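PDB 3LR1: tungstate ABC transporter, periplasmic tungstate-binding protein from Geobacter sulfurreducens, which probably captures tungstate in the periplasm and delivers it to the membrane permease of an ABC importer. Local coordinates for residues V87-I98 with T183-G191; A104-A112 with D133-D141. All coordinates share one frame; numbering follows the deposited sequence.

Contact 1. Residues V87-I98 with T183-G191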
ATOM      1  N   VAL A  87      -7.915   1.222   7.901  1.00 17.68           N
ATOM      2  CA  VAL A  87      -9.009   1.848   8.636  1.00 16.29           C
ATOM      3  C   VAL A  87     -10.214   2.088   7.698  1.00 15.86           C
ATOM      4  O   VAL A  87     -10.102   2.034   6.473  1.00 15.51           O
ATOM      5  CB  VAL A  87      -8.539   3.230   9.279  1.00 16.59           C
ATOM      6  CG1 VAL A  87      -7.361   3.074  10.356  1.00 16.26           C
ATOM      7  CG2 VAL A  87      -8.099   4.204   8.218  1.00 13.68           C
ATOM      8  N   ILE A  88     -11.398   2.315   8.270  1.00 15.62           N
ATOM      9  CA  ILE A  88     -12.553   2.690   7.489  1.00 14.87           C
ATOM     10  C   ILE A  88     -12.833   4.165   7.824  1.00 15.76           C
ATOM     11  O   ILE A  88     -12.992   4.574   9.002  1.00 16.17           O
ATOM     12  CB  ILE A  88     -13.819   1.787   7.703  1.00 15.20           C
ATOM     13  CG1 ILE A  88     -13.455   0.285   7.516  1.00 15.79           C
ATOM     14  CG2 ILE A  88     -15.015   2.251   6.739  1.00 17.36           C
ATOM     15  CD1 ILE A  88     -14.472  -0.753   7.944  1.00 14.39           C
ATOM     16  N   VAL A  89     -12.859   4.972   6.764  1.00 16.22           N
ATOM     17  CA  VAL A  89     -13.172   6.356   6.857  1.00 15.39           C
ATOM     18  C   VAL A  89     -14.522   6.636   6.197  1.00 16.35           C
ATOM     19  O   VAL A  89     -15.017   5.893   5.354  1.00 15.23           O
ATOM     20  CB  VAL A  89     -12.065   7.276   6.213  1.00 16.60           C
ATOM     21  CG1 VAL A  89     -10.668   7.176   6.979  1.00 15.06           C
ATOM     22  CG2 VAL A  89     -11.946   7.072   4.715  1.00 17.84           C
ATOM     23  N   GLY A  90     -15.107   7.733   6.618  1.00 16.12           N
ATOM     24  CA  GLY A  90     -16.387   8.146   6.115  1.00 17.90           C
ATOM     25  C   GLY A  90     -16.797   9.516   6.656  1.00 18.78           C
ATOM     26  O   GLY A  90     -16.056  10.135   7.400  1.00 17.67           O
ATOM     27  N   PRO A  91     -17.969   9.992   6.305  1.00 20.74           N
ATOM     28  CA  PRO A  91     -18.438  11.291   6.752  1.00 22.08           C
ATOM     29  C   PRO A  91     -18.509  11.457   8.253  1.00 23.11           C
ATOM     30  O   PRO A  91     -18.832  10.531   8.917  1.00 22.67           O
ATOM     31  CB  PRO A  91     -19.826  11.357   6.161  1.00 22.45           C
ATOM     32  CG  PRO A  91     -20.136  10.054   5.754  1.00 23.27           C
ATOM     33  CD  PRO A  91     -18.925   9.356   5.425  1.00 20.68           C
ATOM     34  N   LYS A  92     -18.204  12.619   8.776  1.00 23.92           N
ATOM     35  CA  LYS A  92     -18.061  12.746  10.204  1.00 25.35           C
ATOM     36  C   LYS A  92     -19.322  12.503  11.019  1.00 25.65           C
ATOM     37  O   LYS A  92     -19.255  12.352  12.208  1.00 25.17           O
ATOM     38  CB  LYS A  92     -17.390  14.041  10.592  1.00 25.94           C
ATOM     39  CG  LYS A  92     -18.238  15.268  10.603  1.00 29.54           C
ATOM     40  CD  LYS A  92     -17.421  16.345  11.199  1.00 32.36           C
ATOM     41  CE  LYS A  92     -17.982  17.709  10.994  1.00 33.99           C
ATOM     42  NZ  LYS A  92     -17.845  18.439  12.266  1.00 37.00           N
ATOM     43  N   ASN A  93     -20.451  12.426  10.338  1.00 24.87           N
ATOM     44  CA  ASN A  93     -21.730  12.123  10.950  1.00 25.72           C
ATOM     45  C   ASN A  93     -22.208  10.683  10.735  1.00 25.58           C
ATOM     46  O   ASN A  93     -23.313  10.342  11.044  1.00 25.34           O
ATOM     47  CB  ASN A  93     -22.777  13.150  10.504  1.00 20.00           C
ATOM     48  CG  ASN A  93     -23.415  12.795   9.234  1.00 20.00           C
ATOM     49  OD1 ASN A  93     -24.592  12.956   9.073  1.00 20.00           O
ATOM     50  ND2 ASN A  93     -22.654  12.292   8.332  1.00 20.00           N
ATOM     51  N   ASP A  94     -21.344   9.866  10.166  1.00 25.30           N
ATOM     52  CA  ASP A  94     -21.445   8.436  10.171  1.00 24.83           C
ATOM     53  C   ASP A  94     -22.865   7.935  10.120  1.00 25.58           C
ATOM     54  O   ASP A  94     -23.334   7.415  11.074  1.00 24.31           O
ATOM     55  CB  ASP A  94     -20.736   7.930  11.428  1.00 24.75           C
ATOM     56  CG  ASP A  94     -20.716   6.440  11.540  1.00 22.64           C
ATOM     57  OD1 ASP A  94     -21.008   5.756  10.599  1.00 20.92           O
ATOM     58  OD2 ASP A  94     -20.440   5.970  12.608  1.00 23.08           O
ATOM     59  N   PRO A  95     -23.532   8.073   8.988  1.00 26.96           N
ATOM     60  CA  PRO A  95     -24.955   7.704   8.886  1.00 27.49           C
ATOM     61  C   PRO A  95     -25.213   6.217   9.079  1.00 27.32           C
ATOM     62  O   PRO A  95     -26.306   5.832   9.551  1.00 27.22           O
ATOM     63  CB  PRO A  95     -25.325   8.087   7.452  1.00 28.05           C
ATOM     64  CG  PRO A  95     -24.280   8.984   6.985  1.00 28.12           C
ATOM     65  CD  PRO A  95     -23.054   8.753   7.763  1.00 27.53           C
ATOM     66  N   ALA A  96     -24.238   5.396   8.696  1.00 25.48           N
ATOM     67  CA  ALA A  96     -24.351   3.963   8.862  1.00 25.44           C
ATOM     68  C   ALA A  96     -24.046   3.514  10.310  1.00 24.59           C
ATOM     69  O   ALA A  96     -24.278   2.372  10.675  1.00 25.42           O
ATOM     70  CB  ALA A  96     -23.455   3.249   7.839  1.00 26.10           C
ATOM     71  N   GLY A  97     -23.530   4.427  11.130  1.00 23.01           N
ATOM     72  CA  GLY A  97     -23.220   4.130  12.520  1.00 22.24           C
ATOM     73  C   GLY A  97     -22.122   3.112  12.663  1.00 21.09           C
ATOM     74  O   GLY A  97     -22.144   2.264  13.565  1.00 21.33           O
ATOM     75  N   ILE A  98     -21.121   3.192  11.800  1.00 20.21           N
ATOM     76  CA  ILE A  98     -20.046   2.201  11.849  1.00 19.82           C
ATOM     77  C   ILE A  98     -19.117   2.403  13.036  1.00 19.74           C
ATOM     78  O   ILE A  98     -18.400   1.447  13.383  1.00 18.94           O
ATOM     79  CB  ILE A  98     -19.241   1.998  10.524  1.00 19.61           C
ATOM     80  CG1 ILE A  98     -18.259   3.108  10.262  1.00 19.73           C
ATOM     81  CG2 ILE A  98     -20.146   1.725   9.324  1.00 19.78           C
ATOM     82  CD1 ILE A  98     -17.293   2.770   9.153  1.00 21.63           C
ATOM     83  N   THR A 183      -9.228  15.802   2.406  1.00 22.47           N
ATOM     84  CA  THR A 183     -10.528  15.180   2.752  1.00 22.36           C
ATOM     85  C   THR A 183     -11.043  15.849   3.971  1.00 21.51           C
ATOM     86  O   THR A 183     -10.248  16.309   4.779  1.00 23.73           O
ATOM     87  CB  THR A 183     -10.540  13.771   3.452  1.00 22.96           C
ATOM     88  OG1 THR A 183      -9.242  13.282   3.876  1.00 25.69           O
ATOM     89  CG2 THR A 183     -11.429  12.848   2.822  1.00 19.67           C
ATOM     90  N   ASP A 184     -12.352  15.728   4.203  1.00 21.53           N
ATOM     91  CA  ASP A 184     -12.973  16.011   5.510  1.00 19.71           C
ATOM     92  C   ASP A 184     -13.532  14.712   6.136  1.00 18.75           C
ATOM     93  O   ASP A 184     -14.185  14.777   7.162  1.00 18.83           O
ATOM     94  CB  ASP A 184     -14.094  17.071   5.388  1.00 21.48           C
ATOM     95  CG  ASP A 184     -15.206  16.666   4.426  1.00 22.35           C
ATOM     96  OD1 ASP A 184     -15.094  15.607   3.801  1.00 26.04           O
ATOM     97  OD2 ASP A 184     -16.213  17.393   4.293  1.00 26.90           O
ATOM     98  N   LEU A 185     -13.299  13.544   5.518  1.00 17.94           N
ATOM     99  CA  LEU A 185     -13.648  12.238   6.089  1.00 17.62           C
ATOM    100  C   LEU A 185     -12.791  11.982   7.329  1.00 18.61           C
ATOM    101  O   LEU A 185     -11.663  12.486   7.457  1.00 19.12           O
ATOM    102  CB  LEU A 185     -13.463  11.101   5.082  1.00 17.65           C
ATOM    103  CG  LEU A 185     -14.203  11.226   3.733  1.00 17.89           C
ATOM    104  CD1 LEU A 185     -13.914  10.105   2.762  1.00 17.70           C
ATOM    105  CD2 LEU A 185     -15.689  11.413   3.951  1.00 16.06           C
ATOM    106  N   VAL A 186     -13.336  11.204   8.248  1.00 18.75           N
ATOM    107  CA  VAL A 186     -12.683  10.923   9.484  1.00 19.11           C
ATOM    108  C   VAL A 186     -12.624   9.409   9.624  1.00 18.30           C
ATOM    109  O   VAL A 186     -13.435   8.695   9.037  1.00 17.62           O
ATOM    110  CB  VAL A 186     -13.450  11.520  10.684  1.00 19.04           C
ATOM    111  CG1 VAL A 186     -13.463  13.068  10.643  1.00 22.29           C
ATOM    112  CG2 VAL A 186     -14.840  10.971  10.733  1.00 22.82           C
ATOM    113  N   ILE A 187     -11.692   8.921  10.454  1.00 18.72           N
ATOM    114  CA  ILE A 187     -11.625   7.514  10.797  1.00 17.93           C
ATOM    115  C   ILE A 187     -12.826   7.160  11.691  1.00 18.35           C
ATOM    116  O   ILE A 187     -12.989   7.675  12.821  1.00 17.05           O
ATOM    117  CB  ILE A 187     -10.254   7.151  11.525  1.00 19.28           C
ATOM    118  CG1 ILE A 187      -9.025   7.505  10.670  1.00 18.27           C
ATOM    119  CG2 ILE A 187     -10.184   5.699  11.961  1.00 18.67           C
ATOM    120  CD1 ILE A 187      -7.705   7.384  11.472  1.00 18.04           C
ATOM    121  N   LEU A 188     -13.643   6.239  11.191  1.00 17.40           N
ATOM    122  CA  LEU A 188     -14.805   5.743  11.947  1.00 17.96           C
ATOM    123  C   LEU A 188     -14.593   4.342  12.473  1.00 18.08           C
ATOM    124  O   LEU A 188     -15.207   3.938  13.464  1.00 20.14           O
ATOM    125  CB  LEU A 188     -16.042   5.836  11.068  1.00 16.69           C
ATOM    126  CG  LEU A 188     -16.414   7.283  10.740  1.00 17.87           C
ATOM    127  CD1 LEU A 188     -17.300   7.279   9.489  1.00 15.08           C
ATOM    128  CD2 LEU A 188     -17.128   7.989  11.931  1.00 18.73           C
ATOM    129  N   PHE A 189     -13.753   3.559  11.821  1.00 18.39           N
ATOM    130  CA  PHE A 189     -13.350   2.274  12.375  1.00 19.31           C
ATOM    131  C   PHE A 189     -11.880   2.020  12.192  1.00 20.12           C
ATOM    132  O   PHE A 189     -11.359   2.137  11.081  1.00 17.87           O
ATOM    133  CB  PHE A 189     -14.079   1.089  11.736  1.00 19.89           C
ATOM    134  CG  PHE A 189     -13.680  -0.204  12.346  1.00 20.82           C
ATOM    135  CD1 PHE A 189     -14.310  -0.647  13.505  1.00 22.27           C
ATOM    136  CD2 PHE A 189     -12.616  -0.941  11.832  1.00 22.06           C
ATOM    137  CE1 PHE A 189     -13.897  -1.808  14.121  1.00 21.93           C
ATOM    138  CE2 PHE A 189     -12.199  -2.123  12.459  1.00 22.15           C
ATOM    139  CZ  PHE A 189     -12.852  -2.546  13.600  1.00 22.40           C
ATOM    140  N   GLN A 190     -11.221   1.627  13.287  1.00 22.44           N
ATOM    141  CA  GLN A 190      -9.844   1.189  13.249  1.00 25.55           C
ATOM    142  C   GLN A 190      -9.594  -0.006  14.182  1.00 28.76           C
ATOM    143  O   GLN A 190     -10.314  -0.222  15.150  1.00 28.30           O
ATOM    144  CB  GLN A 190      -8.930   2.345  13.595  1.00 27.03           C
ATOM    145  CG  GLN A 190      -9.257   3.079  14.914  1.00 27.15           C
ATOM    146  CD  GLN A 190      -8.365   4.304  15.024  1.00 29.34           C
ATOM    147  OE1 GLN A 190      -7.175   4.169  14.895  1.00 31.74           O
ATOM    148  NE2 GLN A 190      -8.943   5.499  15.178  1.00 28.25           N
ATOM    149  N   GLY A 191      -8.595  -0.814  13.807  1.00 32.27           N
ATOM    150  CA  GLY A 191      -8.228  -2.052  14.543  1.00 34.09           C
ATOM    151  C   GLY A 191      -7.565  -1.718  15.865  1.00 34.91           C
ATOM    152  O   GLY A 191      -6.607  -2.406  16.260  1.00 38.30           O
TER
HETATM  153  O   HOH W   1     -17.206  14.255   7.120  1.00 21.08           O
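Leu185 lies against Gly90 and Pro91: its CD2 sits 3.6 Å from Pro91 N, the Leu185 and Pro91 side chains pointing the same way, while CD1 touches Val89 CG2, the side chains of Leu185 and Val89 crossing at about a right angle. Val186 pairs with Gly90 in both directions, Val186 N giving a 3.0 Å bond to Gly90 O, and its two methyls rest against the start of the Lys92 side chain. Ile187 turns to the other face of the sheet, toward Val87 and Val89, where Arg172 and Tyr175 of helix 172-178 also pack. At Leu188 the antiparallel register slips by one residue in a classic beta bulge: Leu188 N and Phe189 N both donate to Ile88 O, at 2.8 and 3.1 Å. Leu188 CG stands anti to its own carbonyl carbon (chi1 -66°), and the methyls reach Gly90 and the 91-98 loop, CD1 3.6 Å from Pro91 O and CD2 3.6 Å from Asp94 CB, the Leu188 and Asp94 side chains sliding past each other in opposite directions. Asp94 OD1 takes Ile98 N on its syn lone pair and also bonds Tyr167 OH. Leu188 CB is met by Ile98 CG1 at 3.6 Å. Phe189 O accepts from Ile88 N in the carbonyl plane, and Phe189 CB lies by Ile88 CB. Gln190 CB comes 3.7 Å from Val87 CG1, and its OE1 is bonded to Arg172. Ile88 O thus takes two amides, giving both N-H groups of the bulge an acceptor while Leu188 is turned toward the loop.

Contact 2. Residues A104-A112 with D133-D141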
ATOM      1  N   ALA A 104     -13.911  -4.998  11.642  1.00 18.11           N
ATOM      2  CA  ALA A 104     -14.037  -4.472  10.294  1.00 19.05           C
ATOM      3  C   ALA A 104     -15.096  -5.206   9.480  1.00 19.33           C
ATOM      4  O   ALA A 104     -15.828  -4.586   8.724  1.00 20.10           O
ATOM      5  CB  ALA A 104     -12.678  -4.493   9.553  1.00 20.02           C
ATOM      6  N   ALA A 105     -15.224  -6.508   9.662  1.00 20.28           N
ATOM      7  CA  ALA A 105     -16.270  -7.251   8.954  1.00 19.62           C
ATOM      8  C   ALA A 105     -17.655  -6.756   9.365  1.00 19.68           C
ATOM      9  O   ALA A 105     -18.509  -6.525   8.508  1.00 21.25           O
ATOM     10  CB  ALA A 105     -16.120  -8.695   9.187  1.00 20.93           C
ATOM     11  N   GLU A 106     -17.887  -6.554  10.652  1.00 18.37           N
ATOM     12  CA  GLU A 106     -19.146  -5.990  11.091  1.00 18.49           C
ATOM     13  C   GLU A 106     -19.404  -4.609  10.491  1.00 16.80           C
ATOM     14  O   GLU A 106     -20.525  -4.307  10.111  1.00 16.45           O
ATOM     15  CB  GLU A 106     -19.210  -5.900  12.602  1.00 17.78           C
ATOM     16  CG  GLU A 106     -20.533  -5.512  13.130  1.00 17.93           C
ATOM     17  CD  GLU A 106     -20.607  -5.673  14.638  1.00 18.87           C
ATOM     18  OE1 GLU A 106     -19.840  -5.018  15.328  1.00 20.07           O
ATOM     19  OE2 GLU A 106     -21.429  -6.443  15.175  1.00 22.03           O
ATOM     20  N   ALA A 107     -18.375  -3.775  10.452  1.00 16.06           N
ATOM     21  CA  ALA A 107     -18.522  -2.409   9.904  1.00 15.01           C
ATOM     22  C   ALA A 107     -18.969  -2.488   8.458  1.00 16.03           C
ATOM     23  O   ALA A 107     -19.860  -1.752   8.024  1.00 16.78           O
ATOM     24  CB  ALA A 107     -17.166  -1.570  10.029  1.00 13.34           C
ATOM     25  N   LEU A 108     -18.335  -3.352   7.679  1.00 17.50           N
ATOM     26  CA  LEU A 108     -18.669  -3.435   6.256  1.00 19.13           C
ATOM     27  C   LEU A 108     -20.119  -3.969   6.132  1.00 20.40           C
ATOM     28  O   LEU A 108     -20.945  -3.433   5.372  1.00 19.27           O
ATOM     29  CB  LEU A 108     -17.657  -4.312   5.515  1.00 19.25           C
ATOM     30  CG  LEU A 108     -16.209  -3.780   5.484  1.00 21.86           C
ATOM     31  CD1 LEU A 108     -15.283  -4.794   4.667  1.00 25.13           C
ATOM     32  CD2 LEU A 108     -16.143  -2.406   4.874  1.00 21.86           C
ATOM     33  N   LYS A 109     -20.447  -4.984   6.928  1.00 22.11           N
ATOM     34  CA  LYS A 109     -21.788  -5.559   6.849  1.00 23.07           C
ATOM     35  C   LYS A 109     -22.875  -4.521   7.211  1.00 23.30           C
ATOM     36  O   LYS A 109     -23.949  -4.520   6.598  1.00 22.75           O
ATOM     37  CB  LYS A 109     -21.875  -6.805   7.709  1.00 24.41           C
ATOM     38  CG  LYS A 109     -22.753  -7.944   7.117  1.00 28.61           C
ATOM     39  CD  LYS A 109     -24.229  -7.742   7.329  1.00 33.06           C
ATOM     40  CE  LYS A 109     -25.041  -9.069   7.133  1.00 34.67           C
ATOM     41  NZ  LYS A 109     -26.330  -9.079   7.879  1.00 35.68           N
ATOM     42  N   LEU A 110     -22.608  -3.661   8.201  1.00 22.96           N
ATOM     43  CA  LEU A 110     -23.457  -2.475   8.494  1.00 23.38           C
ATOM     44  C   LEU A 110     -23.629  -1.605   7.245  1.00 23.64           C
ATOM     45  O   LEU A 110     -24.750  -1.143   6.971  1.00 23.58           O
ATOM     46  CB  LEU A 110     -22.883  -1.609   9.629  1.00 23.14           C
ATOM     47  CG  LEU A 110     -23.385  -1.506  11.076  1.00 25.60           C
ATOM     48  CD1 LEU A 110     -24.456  -2.513  11.470  1.00 26.78           C
ATOM     49  CD2 LEU A 110     -22.235  -1.558  12.095  1.00 25.49           C
ATOM     50  N   LEU A 111     -22.546  -1.375   6.504  1.00 23.64           N
ATOM     51  CA  LEU A 111     -22.605  -0.600   5.237  1.00 23.99           C
ATOM     52  C   LEU A 111     -23.488  -1.265   4.191  1.00 24.18           C
ATOM     53  O   LEU A 111     -24.396  -0.631   3.642  1.00 25.66           O
ATOM     54  CB  LEU A 111     -21.194  -0.343   4.622  1.00 24.04           C
ATOM     55  CG  LEU A 111     -20.325   0.565   5.492  1.00 23.00           C
ATOM     56  CD1 LEU A 111     -18.916   0.780   4.941  1.00 20.77           C
ATOM     57  CD2 LEU A 111     -21.016   1.906   5.656  1.00 20.22           C
ATOM     58  N   ALA A 112     -23.238  -2.539   3.921  1.00 24.61           N
ATOM     59  CA  ALA A 112     -24.022  -3.264   2.939  1.00 24.94           C
ATOM     60  C   ALA A 112     -25.514  -3.296   3.316  1.00 25.47           C
ATOM     61  O   ALA A 112     -26.361  -3.154   2.447  1.00 26.25           O
ATOM     62  CB  ALA A 112     -23.498  -4.670   2.766  1.00 25.10           C
ATOM     63  N   ASP A 133     -11.167  -9.943   1.087  1.00 28.11           N
ATOM     64  CA  ASP A 133     -11.058 -10.898   2.200  1.00 29.13           C
ATOM     65  C   ASP A 133     -12.035 -10.566   3.305  1.00 28.73           C
ATOM     66  O   ASP A 133     -12.618 -11.483   3.889  1.00 29.20           O
ATOM     67  CB  ASP A 133      -9.622 -10.979   2.753  1.00 29.50           C
ATOM     68  CG  ASP A 133      -8.647 -11.620   1.754  1.00 32.92           C
ATOM     69  OD1 ASP A 133      -9.099 -12.207   0.725  1.00 34.43           O
ATOM     70  OD2 ASP A 133      -7.410 -11.487   1.986  1.00 38.04           O
ATOM     71  N   LEU A 134     -12.221  -9.265   3.587  1.00 27.44           N
ATOM     72  CA  LEU A 134     -13.113  -8.828   4.656  1.00 27.08           C
ATOM     73  C   LEU A 134     -14.575  -8.988   4.280  1.00 26.83           C
ATOM     74  O   LEU A 134     -15.341  -9.449   5.089  1.00 27.47           O
ATOM     75  CB  LEU A 134     -12.877  -7.374   5.032  1.00 26.44           C
ATOM     76  CG  LEU A 134     -11.609  -6.945   5.755  1.00 26.12           C
ATOM     77  CD1 LEU A 134     -11.542  -5.399   5.707  1.00 22.88           C
ATOM     78  CD2 LEU A 134     -11.543  -7.490   7.206  1.00 24.71           C
ATOM     79  N   TRP A 135     -14.982  -8.593   3.078  1.00 27.81           N
ATOM     80  CA  TRP A 135     -16.326  -8.997   2.583  1.00 29.08           C
ATOM     81  C   TRP A 135     -16.600 -10.520   2.749  1.00 30.76           C
ATOM     82  O   TRP A 135     -17.637 -10.922   3.271  1.00 31.06           O
ATOM     83  CB  TRP A 135     -16.553  -8.573   1.137  1.00 28.49           C
ATOM     84  CG  TRP A 135     -16.748  -7.084   0.945  1.00 25.98           C
ATOM     85  CD1 TRP A 135     -15.989  -6.261   0.171  1.00 24.58           C
ATOM     86  CD2 TRP A 135     -17.773  -6.256   1.514  1.00 23.34           C
ATOM     87  NE1 TRP A 135     -16.481  -4.986   0.194  1.00 23.25           N
ATOM     88  CE2 TRP A 135     -17.548  -4.945   1.056  1.00 23.32           C
ATOM     89  CE3 TRP A 135     -18.856  -6.494   2.381  1.00 22.58           C
ATOM     90  CZ2 TRP A 135     -18.354  -3.885   1.433  1.00 22.80           C
ATOM     91  CZ3 TRP A 135     -19.648  -5.450   2.737  1.00 21.06           C
ATOM     92  CH2 TRP A 135     -19.398  -4.161   2.280  1.00 22.52           C
ATOM     93  N   LYS A 136     -15.661 -11.355   2.339  1.00 32.62           N
ATOM     94  CA  LYS A 136     -15.827 -12.798   2.469  1.00 35.39           C
ATOM     95  C   LYS A 136     -15.964 -13.254   3.939  1.00 36.52           C
ATOM     96  O   LYS A 136     -16.807 -14.079   4.237  1.00 36.60           O
ATOM     97  CB  LYS A 136     -14.659 -13.535   1.778  1.00 36.02           C
ATOM     98  CG  LYS A 136     -14.962 -14.989   1.408  1.00 39.23           C
ATOM     99  CD  LYS A 136     -13.681 -15.749   1.004  1.00 41.78           C
ATOM    100  CE  LYS A 136     -13.921 -16.653  -0.223  1.00 43.76           C
ATOM    101  NZ  LYS A 136     -12.862 -17.725  -0.372  1.00 44.71           N
ATOM    102  N   SER A 137     -15.156 -12.695   4.852  1.00 37.84           N
ATOM    103  CA  SER A 137     -15.265 -12.941   6.317  1.00 38.83           C
ATOM    104  C   SER A 137     -16.590 -12.460   6.898  1.00 39.44           C
ATOM    105  O   SER A 137     -17.096 -13.026   7.875  1.00 39.59           O
ATOM    106  CB  SER A 137     -14.126 -12.235   7.078  1.00 39.20           C
ATOM    107  OG  SER A 137     -12.836 -12.782   6.784  1.00 40.29           O
ATOM    108  N   ALA A 138     -17.147 -11.400   6.311  1.00 40.30           N
ATOM    109  CA  ALA A 138     -18.482 -10.925   6.699  1.00 40.84           C
ATOM    110  C   ALA A 138     -19.570 -11.836   6.117  1.00 41.50           C
ATOM    111  O   ALA A 138     -20.762 -11.710   6.460  1.00 40.85           O
ATOM    112  CB  ALA A 138     -18.707  -9.502   6.239  1.00 40.30           C
ATOM    113  N   GLY A 139     -19.147 -12.736   5.225  1.00 42.34           N
ATOM    114  CA  GLY A 139     -20.064 -13.608   4.507  1.00 42.91           C
ATOM    115  C   GLY A 139     -21.006 -12.818   3.616  1.00 42.96           C
ATOM    116  O   GLY A 139     -22.146 -13.231   3.432  1.00 42.41           O
ATOM    117  N   VAL A 140     -20.537 -11.685   3.082  1.00 42.94           N
ATOM    118  CA  VAL A 140     -21.324 -10.906   2.141  1.00 43.34           C
ATOM    119  C   VAL A 140     -20.613 -10.797   0.802  1.00 44.11           C
ATOM    120  O   VAL A 140     -19.385 -10.739   0.727  1.00 43.84           O
ATOM    121  CB  VAL A 140     -21.701  -9.501   2.677  1.00 43.18           C
ATOM    122  CG1 VAL A 140     -22.041  -8.564   1.534  1.00 42.81           C
ATOM    123  CG2 VAL A 140     -22.878  -9.592   3.617  1.00 43.38           C
ATOM    124  N   ASP A 141     -21.402 -10.796  -0.265  1.00 44.66           N
ATOM    125  CA  ASP A 141     -20.873 -10.574  -1.591  1.00 45.70           C
ATOM    126  C   ASP A 141     -21.485  -9.277  -2.074  1.00 45.51           C
ATOM    127  O   ASP A 141     -22.694  -9.192  -2.233  1.00 45.46           O
ATOM    128  CB  ASP A 141     -21.204 -11.740  -2.518  1.00 46.42           C
ATOM    129  CG  ASP A 141     -20.020 -12.131  -3.382  1.00 48.71           C
ATOM    130  OD1 ASP A 141     -19.706 -11.380  -4.358  1.00 51.51           O
ATOM    131  OD2 ASP A 141     -19.397 -13.179  -3.052  1.00 50.49           O
TER
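Helices 104-112 and 133-137 cross almost at right angles (-82°), their axes 8.6 Å apart at closest approach, with Ala105 and Ala138 holding the nearest CA atoms at 4.8 Å. Small residues permit this approach: Ala138 CB lies 3.7 Å from Ala105 O and also meets Ala105 CB. At the start of the first helix, Ala104 CB touches both methyls of Leu134. Leu108 fills the middle, its CD1 reaching Leu134 CB at 3.5 Å, the two side chains crossing at about a right angle. Its CB sits over one face of the Trp135 indole, 3.8 Å from the centroid of the six-membered ring and 22° off its normal, a CH-pi contact. With CG anti to its carbonyl carbon (chi1 -72°), Trp135 brings its ring back toward helix 104-112 although its CB points away; Ala112 CB approaches CZ3 obliquely at 3.9 Å, and Glu131 takes the NE1 hydrogen. An alanine at Trp135 would remove the indole and would probably open a gap beside Leu108 and Ala112 and leave Glu131 without this partner. Beyond the Schellman motif at Gly139, the first residue to leave helical phi/psi, Val140 CG2 rests on the aliphatic part of Lys109, 3.9 Å from its CG. The joint is made of apolar and CH-pi contacts, so the fit probably depends on shape: alanines set the spacing, and the indole and leucines fill what lies between.

Contacts 1 and 2 have centres 15 Å apart on the same side of the chain's centre, within one lobe of the periplasmic-binding-protein fold. Strand 78-90 leads through the loop of contact 1 into helix 104-114, and both helices of contact 2 come before strand 186-190 returns to pair with strand 78-90. The two meet directly: Ile88 CD1 packs on Ala107 CB at 3.5 Å, Ala96 CB on Leu111 CD2 at 3.5 Å, and Phe189 lies against Ala104. Helix 104-114 therefore packs on the strand pair and loop with one side and on helix 126-137 with another. The side chains of Val87 and Leu134 lie about 13 and 14 Å, respectively, from a bound tungsten ion.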